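Long-range contacts in CdiA-CT toxin, Conserved domain protein (PDB 4ZQU), which probably cuts nucleic acid as the endonuclease toxin of a contact-dependent growth inhibition system, captured here in complex with its immunity protein: residues 2-7 with 23-28; 16-21 with 74-79; 32-37 with 84-89; 38-43 with 88-93. All blocks are in the same frame, centred on the assembly; numbering follows the deposited sequence.

Contact 1. Residues 2-7 with 23-28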
loop_
_atom_site.group_PDB
_atom_site.type_symbol
_atom_site.label_atom_id
_atom_site.label_comp_id
_atom_site.label_asym_id
_atom_site.label_seq_id
_atom_site.Cartn_x
_atom_site.Cartn_y
_atom_site.Cartn_z
ATOM N N PRO A 2 -9.181 21.481 -1.111
ATOM C CA PRO A 2 -7.807 21.088 -1.445
ATOM C C PRO A 2 -7.749 20.224 -2.702
ATOM O O PRO A 2 -8.695 19.487 -2.983
ATOM C CB PRO A 2 -7.359 20.300 -0.212
ATOM C CG PRO A 2 -8.178 20.856 0.900
ATOM C CD PRO A 2 -9.513 21.176 0.293
ATOM N N TRP A 3 -6.656 20.330 -3.451
ATOM C CA TRP A 3 -6.521 19.615 -4.715
ATOM C C TRP A 3 -6.671 18.110 -4.536
ATOM O O TRP A 3 -7.342 17.451 -5.327
ATOM C CB TRP A 3 -5.172 19.932 -5.368
ATOM C CG TRP A 3 -4.925 19.171 -6.640
ATOM C CD1 TRP A 3 -3.943 18.250 -6.867
ATOM C CD2 TRP A 3 -5.679 19.260 -7.855
ATOM N NE1 TRP A 3 -4.035 17.767 -8.148
ATOM C CE2 TRP A 3 -5.093 18.369 -8.776
ATOM C CE3 TRP A 3 -6.790 20.008 -8.255
ATOM C CZ2 TRP A 3 -5.582 18.208 -10.072
ATOM C CZ3 TRP A 3 -7.273 19.846 -9.542
ATOM C CH2 TRP A 3 -6.669 18.952 -10.434
ATOM N N GLU A 4 -6.055 17.576 -3.486
ATOM C CA GLU A 4 -6.079 16.143 -3.225
ATOM C C GLU A 4 -7.505 15.649 -3.008
ATOM O O GLU A 4 -7.862 14.553 -3.437
ATOM C CB GLU A 4 -5.208 15.804 -2.011
ATOM C CG GLU A 4 -4.910 14.319 -1.853
ATOM C CD GLU A 4 -3.805 14.040 -0.848
ATOM O OE1 GLU A 4 -3.337 14.995 -0.190
ATOM O OE2 GLU A 4 -3.402 12.865 -0.721
ATOM N N ASP A 5 -8.319 16.470 -2.354
ATOM C CA ASP A 5 -9.708 16.117 -2.087
ATOM C C ASP A 5 -10.567 16.262 -3.336
ATOM O O ASP A 5 -11.476 15.464 -3.574
ATOM C CB ASP A 5 -10.264 16.982 -0.955
ATOM C CG ASP A 5 -9.561 16.732 0.362
ATOM O OD1 ASP A 5 -10.045 15.888 1.144
ATOM O OD2 ASP A 5 -8.516 17.367 0.612
ATOM N N TYR A 6 -10.269 17.286 -4.129
ATOM C CA TYR A 6 -10.966 17.524 -5.387
ATOM C C TYR A 6 -10.773 16.360 -6.356
ATOM O O TYR A 6 -11.697 15.971 -7.073
ATOM C CB TYR A 6 -10.480 18.829 -6.020
ATOM C CG TYR A 6 -11.051 19.095 -7.390
ATOM C CD1 TYR A 6 -12.283 19.714 -7.539
ATOM C CD2 TYR A 6 -10.357 18.728 -8.537
ATOM C CE1 TYR A 6 -12.809 19.959 -8.791
ATOM C CE2 TYR A 6 -10.876 18.969 -9.794
ATOM C CZ TYR A 6 -12.103 19.584 -9.915
ATOM O OH TYR A 6 -12.626 19.828 -11.164
ATOM N N VAL A 7 -9.563 15.811 -6.373
ATOM C CA VAL A 7 -9.255 14.650 -7.197
ATOM C C VAL A 7 -10.148 13.470 -6.809
ATOM O O VAL A 7 -10.563 12.686 -7.660
ATOM C CB VAL A 7 -7.762 14.257 -7.071
ATOM C CG1 VAL A 7 -7.484 12.918 -7.742
ATOM C CG2 VAL A 7 -6.879 15.346 -7.665
ATOM N N THR A 23 3.773 8.116 -3.079
ATOM C CA THR A 23 3.306 9.158 -3.978
ATOM C C THR A 23 1.837 8.948 -4.349
ATOM O O THR A 23 1.195 9.843 -4.895
ATOM C CB THR A 23 4.161 9.196 -5.248
ATOM O OG1 THR A 23 3.703 10.244 -6.109
ATOM C CG2 THR A 23 4.068 7.867 -5.975
ATOM N N TYR A 24 1.307 7.769 -4.038
ATOM C CA TYR A 24 -0.062 7.423 -4.408
ATOM C C TYR A 24 -1.074 7.964 -3.404
ATOM O O TYR A 24 -0.980 7.696 -2.205
ATOM C CB TYR A 24 -0.216 5.906 -4.535
ATOM C CG TYR A 24 0.659 5.286 -5.601
ATOM C CD1 TYR A 24 1.044 6.012 -6.721
ATOM C CD2 TYR A 24 1.108 3.979 -5.480
ATOM C CE1 TYR A 24 1.848 5.451 -7.696
ATOM C CE2 TYR A 24 1.913 3.408 -6.450
ATOM C CZ TYR A 24 2.280 4.149 -7.556
ATOM O OH TYR A 24 3.080 3.588 -8.526
ATOM N N ASP A 25 -2.043 8.722 -3.904
ATOM C CA ASP A 25 -3.064 9.318 -3.053
ATOM C C ASP A 25 -4.379 8.557 -3.170
ATOM O O ASP A 25 -5.122 8.428 -2.199
ATOM C CB ASP A 25 -3.258 10.790 -3.417
ATOM C CG ASP A 25 -1.975 11.592 -3.284
ATOM O OD1 ASP A 25 -1.248 11.394 -2.289
ATOM O OD2 ASP A 25 -1.686 12.412 -4.178
ATOM N N TYR A 26 -4.655 8.047 -4.366
ATOM C CA TYR A 26 -5.870 7.279 -4.607
ATOM C C TYR A 26 -5.575 5.935 -5.252
ATOM O O TYR A 26 -4.611 5.789 -6.004
ATOM C CB TYR A 26 -6.838 8.067 -5.485
ATOM C CG TYR A 26 -7.397 9.284 -4.804
ATOM C CD1 TYR A 26 -8.533 9.197 -4.014
ATOM C CD2 TYR A 26 -6.782 10.520 -4.939
ATOM C CE1 TYR A 26 -9.044 10.307 -3.378
ATOM C CE2 TYR A 26 -7.287 11.637 -4.308
ATOM C CZ TYR A 26 -8.417 11.523 -3.528
ATOM O OH TYR A 26 -8.928 12.633 -2.898
ATOM N N PHE A 27 -6.420 4.956 -4.955
ATOM C CA PHE A 27 -6.292 3.629 -5.531
ATOM C C PHE A 27 -7.670 3.062 -5.825
ATOM O O PHE A 27 -8.456 2.834 -4.908
ATOM C CB PHE A 27 -5.524 2.705 -4.583
ATOM C CG PHE A 27 -5.219 1.350 -5.164
ATOM C CD1 PHE A 27 -4.816 1.220 -6.478
ATOM C CD2 PHE A 27 -5.335 0.208 -4.392
ATOM C CE1 PHE A 27 -4.531 -0.024 -7.015
ATOM C CE2 PHE A 27 -5.054 -1.038 -4.926
ATOM C CZ PHE A 27 -4.652 -1.151 -6.236
ATOM N N ASP A 28 -7.973 2.856 -7.103
ATOM C CA ASP A 28 -9.221 2.203 -7.478
ATOM C C ASP A 28 -9.144 0.751 -7.028
ATOM O O ASP A 28 -8.440 -0.056 -7.628
ATOM C CB ASP A 28 -9.467 2.307 -8.986
ATOM C CG ASP A 28 -10.874 1.884 -9.384
ATOM O OD1 ASP A 28 -11.376 0.873 -8.849
ATOM O OD2 ASP A 28 -11.477 2.561 -10.242
#
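Glu4, on the first turn of helix 3-9, runs its side chain out toward Asp25, beside strand 26-27. Its CB bond leaves at a slant to the other segment, but with CG anti to the backbone N (chi1 -167°) and the chain extended, the tip is carried across. CG is the first atom to feel the partner, 4.2 Å from Asp25 CB. CD then lies 3.9 Å from Asp25 CG, and OE2 ends 3.0 Å from Asp25 OD1. The carboxylate planes are 54° apart. Both oxygens are acceptors, so the pair is a close meeting of like charges. Each acid has a second partner: Asp25 OD2 accepts from Ala37 N, while Glu4 OE2 makes a long, weak ion pair with Arg16 NH1. PDDEXK nucleases use acidic residues near the core sheet, with a lysine, to bind metal; two acids this close may belong to such a site.

Next along the chain, Tyr26 reaches back to the helix. Val7 CG1 packs 3.7 Å from Tyr26 CE2, and the ring edge is turned to Glu4 O; the hydroxyl is modelled too near that oxygen for its position to be trusted. Asp25 and Tyr26 both face Val35 in a classic beta bulge. Tyr26 and Val7 join helix 3-9 to the short edge strand 26-27, with Val7 continuing onto Ala37 of strand 33-39.

Contact 2. Residues 16-21 with 74-79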
loop_
_atom_site.group_PDB
_atom_site.type_symbol
_atom_site.label_atom_id
_atom_site.label_comp_id
_atom_site.label_asym_id
_atom_site.label_seq_id
_atom_site.Cartn_x
_atom_site.Cartn_y
_atom_site.Cartn_z
ATOM N N ARG A 16 -9.414 6.611 -1.631
ATOM C CA ARG A 16 -8.414 7.396 -0.911
ATOM C C ARG A 16 -7.512 6.541 -0.030
ATOM O O ARG A 16 -7.978 5.835 0.866
ATOM C CB ARG A 16 -9.082 8.468 -0.053
ATOM C CG ARG A 16 -8.091 9.261 0.778
ATOM C CD ARG A 16 -7.369 10.292 -0.064
ATOM N NE ARG A 16 -8.083 11.564 -0.064
ATOM C CZ ARG A 16 -7.593 12.695 0.433
ATOM N NH1 ARG A 16 -6.377 12.718 0.959
ATOM N NH2 ARG A 16 -8.316 13.805 0.397
ATOM N N LEU A 17 -6.214 6.620 -0.299
ATOM C CA LEU A 17 -5.209 5.950 0.509
ATOM C C LEU A 17 -4.864 6.796 1.727
ATOM O O LEU A 17 -5.001 8.020 1.689
ATOM C CB LEU A 17 -3.957 5.680 -0.324
ATOM C CG LEU A 17 -4.114 4.651 -1.441
ATOM C CD1 LEU A 17 -2.950 4.749 -2.403
ATOM C CD2 LEU A 17 -4.208 3.257 -0.853
ATOM N N PRO A 18 -4.422 6.147 2.817
ATOM C CA PRO A 18 -4.006 6.889 4.011
ATOM C C PRO A 18 -2.843 7.821 3.692
ATOM O O PRO A 18 -2.048 7.507 2.805
ATOM C CB PRO A 18 -3.587 5.784 4.988
ATOM C CG PRO A 18 -3.269 4.610 4.120
ATOM C CD PRO A 18 -4.241 4.695 2.985
ATOM N N PRO A 19 -2.751 8.957 4.400
ATOM C CA PRO A 19 -1.785 10.021 4.113
ATOM C C PRO A 19 -0.354 9.526 3.914
ATOM O O PRO A 19 0.069 8.560 4.552
ATOM C CB PRO A 19 -1.878 10.911 5.352
ATOM C CG PRO A 19 -3.272 10.729 5.817
ATOM C CD PRO A 19 -3.598 9.288 5.559
ATOM N N ASN A 20 0.360 10.189 3.009
ATOM C CA ASN A 20 1.768 9.919 2.748
ATOM C C ASN A 20 2.043 8.482 2.307
ATOM O O ASN A 20 3.081 7.909 2.645
ATOM C CB ASN A 20 2.601 10.254 3.988
ATOM C CG ASN A 20 2.355 11.663 4.487
ATOM O OD1 ASN A 20 1.868 11.865 5.599
ATOM N ND2 ASN A 20 2.690 12.648 3.662
ATOM N N PHE A 21 1.118 7.905 1.547
ATOM C CA PHE A 21 1.327 6.560 1.024
ATOM C C PHE A 21 2.246 6.626 -0.190
ATOM O O PHE A 21 1.796 6.469 -1.329
ATOM C CB PHE A 21 0.004 5.897 0.646
ATOM C CG PHE A 21 0.067 4.398 0.625
ATOM C CD1 PHE A 21 -0.409 3.663 1.697
ATOM C CD2 PHE A 21 0.613 3.722 -0.457
ATOM C CE1 PHE A 21 -0.352 2.285 1.690
ATOM C CE2 PHE A 21 0.673 2.340 -0.471
ATOM C CZ PHE A 21 0.190 1.621 0.605
ATOM N N SER A 74 0.589 2.220 7.631
ATOM C CA SER A 74 -0.705 2.556 8.236
ATOM C C SER A 74 -1.697 1.398 8.173
ATOM O O SER A 74 -2.907 1.615 8.134
ATOM C CB SER A 74 -1.317 3.791 7.564
ATOM O OG SER A 74 -0.493 4.927 7.732
ATOM N N GLY A 75 -1.179 0.173 8.161
ATOM C CA GLY A 75 -2.014 -1.016 8.120
ATOM C C GLY A 75 -2.539 -1.366 6.738
ATOM O O GLY A 75 -3.457 -2.172 6.609
ATOM N N VAL A 76 -1.959 -0.763 5.703
ATOM C CA VAL A 76 -2.384 -1.010 4.325
ATOM C C VAL A 76 -1.220 -1.473 3.449
ATOM O O VAL A 76 -0.119 -0.926 3.526
ATOM C CB VAL A 76 -3.013 0.253 3.694
ATOM C CG1 VAL A 76 -3.500 -0.031 2.273
ATOM C CG2 VAL A 76 -4.152 0.766 4.557
ATOM N N THR A 77 -1.472 -2.477 2.610
ATOM C CA THR A 77 -0.445 -3.023 1.726
ATOM C C THR A 77 -0.830 -2.899 0.250
ATOM O O THR A 77 -1.918 -3.309 -0.155
ATOM C CB THR A 77 -0.160 -4.508 2.046
ATOM O OG1 THR A 77 0.316 -4.631 3.393
ATOM C CG2 THR A 77 0.883 -5.073 1.089
ATOM N N VAL A 78 0.068 -2.318 -0.542
ATOM C CA VAL A 78 -0.112 -2.201 -1.987
ATOM C C VAL A 78 1.191 -2.546 -2.702
ATOM O O VAL A 78 2.256 -2.083 -2.301
ATOM C CB VAL A 78 -0.554 -0.775 -2.407
ATOM C CG1 VAL A 78 -0.765 -0.701 -3.915
ATOM C CG2 VAL A 78 -1.819 -0.353 -1.672
ATOM N N ASN A 79 1.119 -3.367 -3.746
ATOM C CA ASN A 79 2.291 -3.598 -4.584
ATOM C C ASN A 79 1.968 -3.428 -6.065
ATOM O O ASN A 79 0.805 -3.294 -6.444
ATOM C CB ASN A 79 2.905 -4.982 -4.314
ATOM C CG ASN A 79 1.943 -6.129 -4.576
ATOM O OD1 ASN A 79 1.049 -6.040 -5.413
ATOM N ND2 ASN A 79 2.136 -7.227 -3.855
HETATM O O HOH W 1 -0.474 7.516 6.891
#
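Phe21 pushes its ring end between Val76 and Val78, two residues that point the same way from strand 76-79. CZ does the closest touching, 3.6 Å from Val78 CG2. On the neighbouring ring carbon, Phe21 CE1 lies 3.9 Å from Val76 CB, and Val76 O comes up to the ring edge near its plane. A chi1 of -157° turns the ring to the carbonyl side of its own backbone and so into this place. Pro18 adds a second patch: its CG sits 4.0 Å from Val76 CG2 and its CB 4.0 Å from Ser74 CB. Leu17 CD2 brushes Val78 CG2 more loosely.

Strand 76-79 pairs with strand 70-73 in a beta hairpin set apart from the main sheet of this PDDEXK-clan domain, and Ser74 and Gly75, both at positive phi, make its turn. Phe21 also rests on Ala71 and Leu73, so the irregular loop 16-21 packs against residues of both strands of the hairpin.

At the turn a water bridges the segments, donating to Pro19 O at 2.6 Å and hydrogen-bonded to Ser74 OG at 2.7 Å. Farther out, Leu17 is held by a backbone bond to Asp25. Val76 and Thr77 pair with an antiparallel strand of the CdiI chain, carrying the hairpin sheet across the interface by beta-augmentation.

Contact 3. Residues 32-37 with 84-89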
loop_
_atom_site.group_PDB
_atom_site.type_symbol
_atom_site.label_atom_id
_atom_site.label_comp_id
_atom_site.label_asym_id
_atom_site.label_seq_id
_atom_site.Cartn_x
_atom_site.Cartn_y
_atom_site.Cartn_z
ATOM N N GLY A 32 -7.565 -1.155 -10.198
ATOM C CA GLY A 32 -6.131 -1.137 -9.980
ATOM C C GLY A 32 -5.448 0.113 -10.498
ATOM O O GLY A 32 -4.222 0.195 -10.532
ATOM N N ALA A 33 -6.249 1.088 -10.910
ATOM C CA ALA A 33 -5.724 2.369 -11.358
ATOM C C ALA A 33 -5.261 3.195 -10.166
ATOM O O ALA A 33 -6.045 3.463 -9.257
ATOM C CB ALA A 33 -6.776 3.120 -12.147
ATOM N N VAL A 34 -3.991 3.592 -10.157
ATOM C CA VAL A 34 -3.495 4.459 -9.091
ATOM C C VAL A 34 -3.423 5.905 -9.563
ATOM O O VAL A 34 -3.143 6.181 -10.730
ATOM C CB VAL A 34 -2.104 4.026 -8.574
ATOM C CG1 VAL A 34 -2.154 2.622 -8.022
ATOM C CG2 VAL A 34 -1.061 4.126 -9.667
ATOM N N VAL A 35 -3.691 6.826 -8.646
ATOM C CA VAL A 35 -3.643 8.244 -8.956
ATOM C C VAL A 35 -2.787 8.991 -7.944
ATOM O O VAL A 35 -2.964 8.842 -6.734
ATOM C CB VAL A 35 -5.051 8.868 -8.983
ATOM C CG1 VAL A 35 -4.963 10.370 -9.202
ATOM C CG2 VAL A 35 -5.902 8.221 -10.062
ATOM N N SER A 36 -1.849 9.787 -8.444
ATOM C CA SER A 36 -1.071 10.674 -7.591
ATOM C C SER A 36 -1.493 12.121 -7.814
ATOM O O SER A 36 -1.361 12.650 -8.919
ATOM C CB SER A 36 0.421 10.516 -7.856
ATOM O OG SER A 36 1.163 11.358 -6.992
ATOM N N ALA A 37 -2.005 12.751 -6.760
ATOM C CA ALA A 37 -2.476 14.129 -6.832
ATOM C C ALA A 37 -1.374 15.106 -6.450
ATOM O O ALA A 37 -1.047 15.258 -5.274
ATOM C CB ALA A 37 -3.691 14.322 -5.929
ATOM N N THR A 84 -2.771 -1.446 -12.339
ATOM C CA THR A 84 -2.996 -1.657 -13.769
ATOM C C THR A 84 -2.709 -0.401 -14.582
ATOM O O THR A 84 -2.407 -0.478 -15.772
ATOM C CB THR A 84 -4.439 -2.116 -14.059
ATOM O OG1 THR A 84 -5.366 -1.159 -13.533
ATOM C CG2 THR A 84 -4.705 -3.476 -13.430
ATOM N N SER A 85 -2.812 0.758 -13.942
ATOM C CA SER A 85 -2.468 2.013 -14.600
ATOM C C SER A 85 -2.004 3.041 -13.579
ATOM O O SER A 85 -2.401 2.996 -12.414
ATOM C CB SER A 85 -3.654 2.553 -15.403
ATOM O OG SER A 85 -4.766 2.803 -14.565
ATOM N N LYS A 86 -1.149 3.957 -14.023
ATOM C CA LYS A 86 -0.591 4.984 -13.155
ATOM C C LYS A 86 -0.847 6.366 -13.739
ATOM O O LYS A 86 -0.681 6.581 -14.938
ATOM C CB LYS A 86 0.911 4.759 -12.951
ATOM C CG LYS A 86 1.256 3.410 -12.335
ATOM C CD LYS A 86 2.758 3.165 -12.284
ATOM C CE LYS A 86 3.060 1.807 -11.661
ATOM N NZ LYS A 86 4.515 1.498 -11.619
ATOM N N GLU A 87 -1.256 7.300 -12.889
ATOM C CA GLU A 87 -1.564 8.647 -13.353
ATOM C C GLU A 87 -1.193 9.717 -12.339
ATOM O O GLU A 87 -1.422 9.561 -11.141
ATOM C CB GLU A 87 -3.049 8.769 -13.692
ATOM C CG GLU A 87 -3.453 10.158 -14.155
ATOM C CD GLU A 87 -4.947 10.318 -14.288
ATOM O OE1 GLU A 87 -5.686 9.509 -13.689
ATOM O OE2 GLU A 87 -5.382 11.249 -14.996
ATOM N N VAL A 88 -0.620 10.809 -12.830
ATOM C CA VAL A 88 -0.393 11.977 -11.994
ATOM C C VAL A 88 -1.372 13.083 -12.373
ATOM O O VAL A 88 -1.385 13.549 -13.512
ATOM C CB VAL A 88 1.044 12.504 -12.118
ATOM C CG1 VAL A 88 1.247 13.682 -11.178
ATOM C CG2 VAL A 88 2.045 11.401 -11.819
ATOM N N ARG A 89 -2.201 13.480 -11.413
ATOM C CA ARG A 89 -3.132 14.586 -11.603
ATOM C C ARG A 89 -2.492 15.883 -11.120
ATOM O O ARG A 89 -2.388 16.125 -9.915
ATOM C CB ARG A 89 -4.444 14.324 -10.863
ATOM C CG ARG A 89 -5.275 13.194 -11.448
ATOM C CD ARG A 89 -6.166 13.685 -12.576
ATOM N NE ARG A 89 -7.147 14.665 -12.113
ATOM C CZ ARG A 89 -8.330 14.354 -11.588
ATOM N NH1 ARG A 89 -8.687 13.084 -11.454
ATOM N NH2 ARG A 89 -9.155 15.316 -11.194
HETATM O O HOH W 2 -4.303 5.826 -13.122
#
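Glu87 O takes the N-H of Ser36 at 2.7 Å, the donor almost on the line of the carbonyl (C=O...N angle 168°), and the CA-H of Val35 comes in beside it with CA 3.4 Å away. These are links in the parallel ladder between strands 33-39 and 85-92, the two central strands of the mixed sheet in this PDDEXK-clan domain. Val34 N gives to Ser85 O at 2.8 Å and Arg89 N to Ser36 O, while Glu87 N reaches Val34 O only weakly. Val34 O also accepts from a water at 2.7 Å. At the mouth of the ladder, Thr84 N approaches Gly32 O from well above the carbonyl plane, 54° out of it.

Side chains alternate between the two faces. Val34, Ser36, Lys86 and Val88 lie on the face toward helix 53-66; Ser36 OG bonds Thr23 O, and Lys86 NZ bonds Thr65 O. Val34 and Lys86 run side by side, CG2 of the valine against CG of the lysine at 3.6 Å. The other face bears Ala33, Val35, Ala37, Ser85, Glu87 and Arg89, and Val7 of helix 3-9 lies against it. There Glu87 extends alongside Val35 and its OE2 bonds Thr119 OG1. Arg89 folds at chi2 and chi3, its CG packed 3.6 Å from Val35 CG1.

Contact 4. Residues 38-43 with 88-93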
loop_
_atom_site.group_PDB
_atom_site.type_symbol
_atom_site.label_atom_id
_atom_site.label_comp_id
_atom_site.label_asym_id
_atom_site.label_seq_id
_atom_site.Cartn_x
_atom_site.Cartn_y
_atom_site.Cartn_z
ATOM N N LYS A 38 -0.805 15.765 -7.453
ATOM C CA LYS A 38 0.229 16.765 -7.226
ATOM C C LYS A 38 -0.307 18.153 -7.552
ATOM O O LYS A 38 -1.042 18.330 -8.521
ATOM C CB LYS A 38 1.473 16.456 -8.065
ATOM C CG LYS A 38 2.633 17.426 -7.853
ATOM C CD LYS A 38 3.854 17.048 -8.683
ATOM C CE LYS A 38 4.931 18.122 -8.596
ATOM N NZ LYS A 38 5.428 18.309 -7.204
ATOM N N SER A 39 0.060 19.137 -6.740
ATOM C CA SER A 39 -0.419 20.499 -6.944
ATOM C C SER A 39 0.699 21.523 -6.821
ATOM O O SER A 39 1.560 21.424 -5.949
ATOM C CB SER A 39 -1.529 20.828 -5.945
ATOM O OG SER A 39 -1.980 22.163 -6.110
ATOM N N LEU A 40 0.677 22.510 -7.705
ATOM C CA LEU A 40 1.604 23.629 -7.637
ATOM C C LEU A 40 0.825 24.925 -7.493
ATOM O O LEU A 40 0.055 25.282 -8.378
ATOM C CB LEU A 40 2.481 23.677 -8.885
ATOM C CG LEU A 40 3.425 22.493 -9.077
ATOM C CD1 LEU A 40 3.930 22.446 -10.505
ATOM C CD2 LEU A 40 4.585 22.587 -8.104
ATOM N N ASP A 41 1.003 25.625 -6.377
ATOM C CA ASP A 41 0.310 26.894 -6.198
ATOM C C ASP A 41 1.124 28.036 -6.803
ATOM O O ASP A 41 2.225 27.821 -7.314
ATOM C CB ASP A 41 -0.002 27.160 -4.716
ATOM C CG ASP A 41 1.227 27.098 -3.824
ATOM O OD1 ASP A 41 2.327 27.482 -4.269
ATOM O OD2 ASP A 41 1.082 26.673 -2.659
ATOM N N THR A 42 0.571 29.244 -6.744
ATOM C CA THR A 42 1.180 30.410 -7.377
ATOM C C THR A 42 2.548 30.739 -6.787
ATOM O O THR A 42 3.457 31.158 -7.504
ATOM C CB THR A 42 0.276 31.650 -7.249
ATOM O OG1 THR A 42 0.042 31.934 -5.863
ATOM C CG2 THR A 42 -1.055 31.414 -7.946
ATOM N N GLN A 43 2.686 30.545 -5.480
ATOM C CA GLN A 43 3.929 30.867 -4.792
ATOM C C GLN A 43 5.043 29.887 -5.139
ATOM O O GLN A 43 6.171 30.297 -5.421
ATOM C CB GLN A 43 3.704 30.893 -3.281
ATOM C CG GLN A 43 2.774 32.001 -2.824
ATOM C CD GLN A 43 3.343 33.387 -3.062
ATOM O OE1 GLN A 43 2.990 34.058 -4.033
ATOM N NE2 GLN A 43 4.229 33.823 -2.173
ATOM N N VAL A 88 -0.620 10.809 -12.830
ATOM C CA VAL A 88 -0.393 11.977 -11.994
ATOM C C VAL A 88 -1.372 13.083 -12.373
ATOM O O VAL A 88 -1.385 13.549 -13.512
ATOM C CB VAL A 88 1.044 12.504 -12.118
ATOM C CG1 VAL A 88 1.247 13.682 -11.178
ATOM C CG2 VAL A 88 2.045 11.401 -11.819
ATOM N N ARG A 89 -2.201 13.480 -11.413
ATOM C CA ARG A 89 -3.132 14.586 -11.603
ATOM C C ARG A 89 -2.492 15.883 -11.120
ATOM O O ARG A 89 -2.388 16.125 -9.915
ATOM C CB ARG A 89 -4.444 14.324 -10.863
ATOM C CG ARG A 89 -5.275 13.194 -11.448
ATOM C CD ARG A 89 -6.166 13.685 -12.576
ATOM N NE ARG A 89 -7.147 14.665 -12.113
ATOM C CZ ARG A 89 -8.330 14.354 -11.588
ATOM N NH1 ARG A 89 -8.687 13.084 -11.454
ATOM N NH2 ARG A 89 -9.155 15.316 -11.194
ATOM N N LEU A 90 -2.066 16.710 -12.070
ATOM C CA LEU A 90 -1.274 17.896 -11.767
ATOM C C LEU A 90 -2.078 19.187 -11.855
ATOM O O LEU A 90 -2.676 19.490 -12.886
ATOM C CB LEU A 90 -0.075 17.976 -12.714
ATOM C CG LEU A 90 0.906 19.124 -12.487
ATOM C CD1 LEU A 90 1.674 18.925 -11.188
ATOM C CD2 LEU A 90 1.858 19.253 -13.665
ATOM N N ALA A 91 -2.078 19.948 -10.766
ATOM C CA ALA A 91 -2.694 21.267 -10.756
ATOM C C ALA A 91 -1.628 22.345 -10.936
ATOM O O ALA A 91 -0.617 22.349 -10.235
ATOM C CB ALA A 91 -3.466 21.486 -9.468
ATOM N N VAL A 92 -1.850 23.247 -11.888
ATOM C CA VAL A 92 -0.941 24.366 -12.117
ATOM C C VAL A 92 -1.704 25.694 -12.118
ATOM O O VAL A 92 -2.842 25.764 -12.585
ATOM C CB VAL A 92 -0.160 24.208 -13.446
ATOM C CG1 VAL A 92 0.760 22.995 -13.382
ATOM C CG2 VAL A 92 -1.111 24.105 -14.627
ATOM N N PRO A 93 -1.080 26.753 -11.579
ATOM C CA PRO A 93 -1.729 28.059 -11.428
ATOM C C PRO A 93 -1.722 28.898 -12.702
ATOM O O PRO A 93 -1.207 28.468 -13.733
ATOM C CB PRO A 93 -0.891 28.728 -10.340
ATOM C CG PRO A 93 0.464 28.166 -10.535
ATOM C CD PRO A 93 0.283 26.754 -11.022
#
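Lys38 and Ser39 pair with Leu90 and Ala91 in the last rungs of a parallel ladder. Three backbone hydrogen bonds hold it: Lys38 N to Arg89 O, Ala91 N to Lys38 O at 3.0 Å and lying in the carbonyl plane, and Leu40 N to Ala91 O at 2.8 Å. Arg89 O receives a second donor, Trp3 NE1 of helix 3-9. Leu90 CA also points its hydrogen at Lys38 O, 3.3 Å away.

Side chains pack on both faces. The stem of Lys38 stays fully stretched from chi1 (-178°) onward beside Leu90, and its CG and CD both sit 3.8 Å from Leu90 CD1; the chain bends only at its last torsion, where NZ bonds Ser57 OG of helix 53-66. On the reverse face Ser39 OG makes a van der Waals contact with Ala91 CB at 3.7 Å, and Trp3 packs on both residues. Beyond the ladder Leu40 CD1 touches Leu90 and Val92 loosely, and Thr42 CG2 meets Pro93 CB at 3.6 Å.

Asp41 caps the start of helix 42-47, its OD1 also bonded to Thr44 OG1. Pro93 has no N-H to give, and it sets its CD 3.0 Å from Leu40 O, which probably ends the pairing; after Leu40 and the N-cap Asp41, helix 42-47 begins.

Contacts 3 and 4 are successive lengths of one parallel pairing, strands 33-39 and 85-92, sharing Val88 and Arg89; backbone hydrogen bonds dominate both. Contact 1 packs helix 3-9 and the edge strand 26-27 beside that pairing, touching contact 3 where Asp25 OD2 meets Ala37 N and contact 4 where Trp3 NE1 meets Arg89 O. Its segments meet by packing and a close pair of acids. These three are partly buried, their centres about 8 to 9 Å from the chain's centre. Contact 2, at about 15 Å, is nonetheless buried, an apolar patch beside the immunity protein. It joins contact 1 through the Asp5–Arg16 salt bridge but lies about 11 Å, nearest atoms, from contact 4.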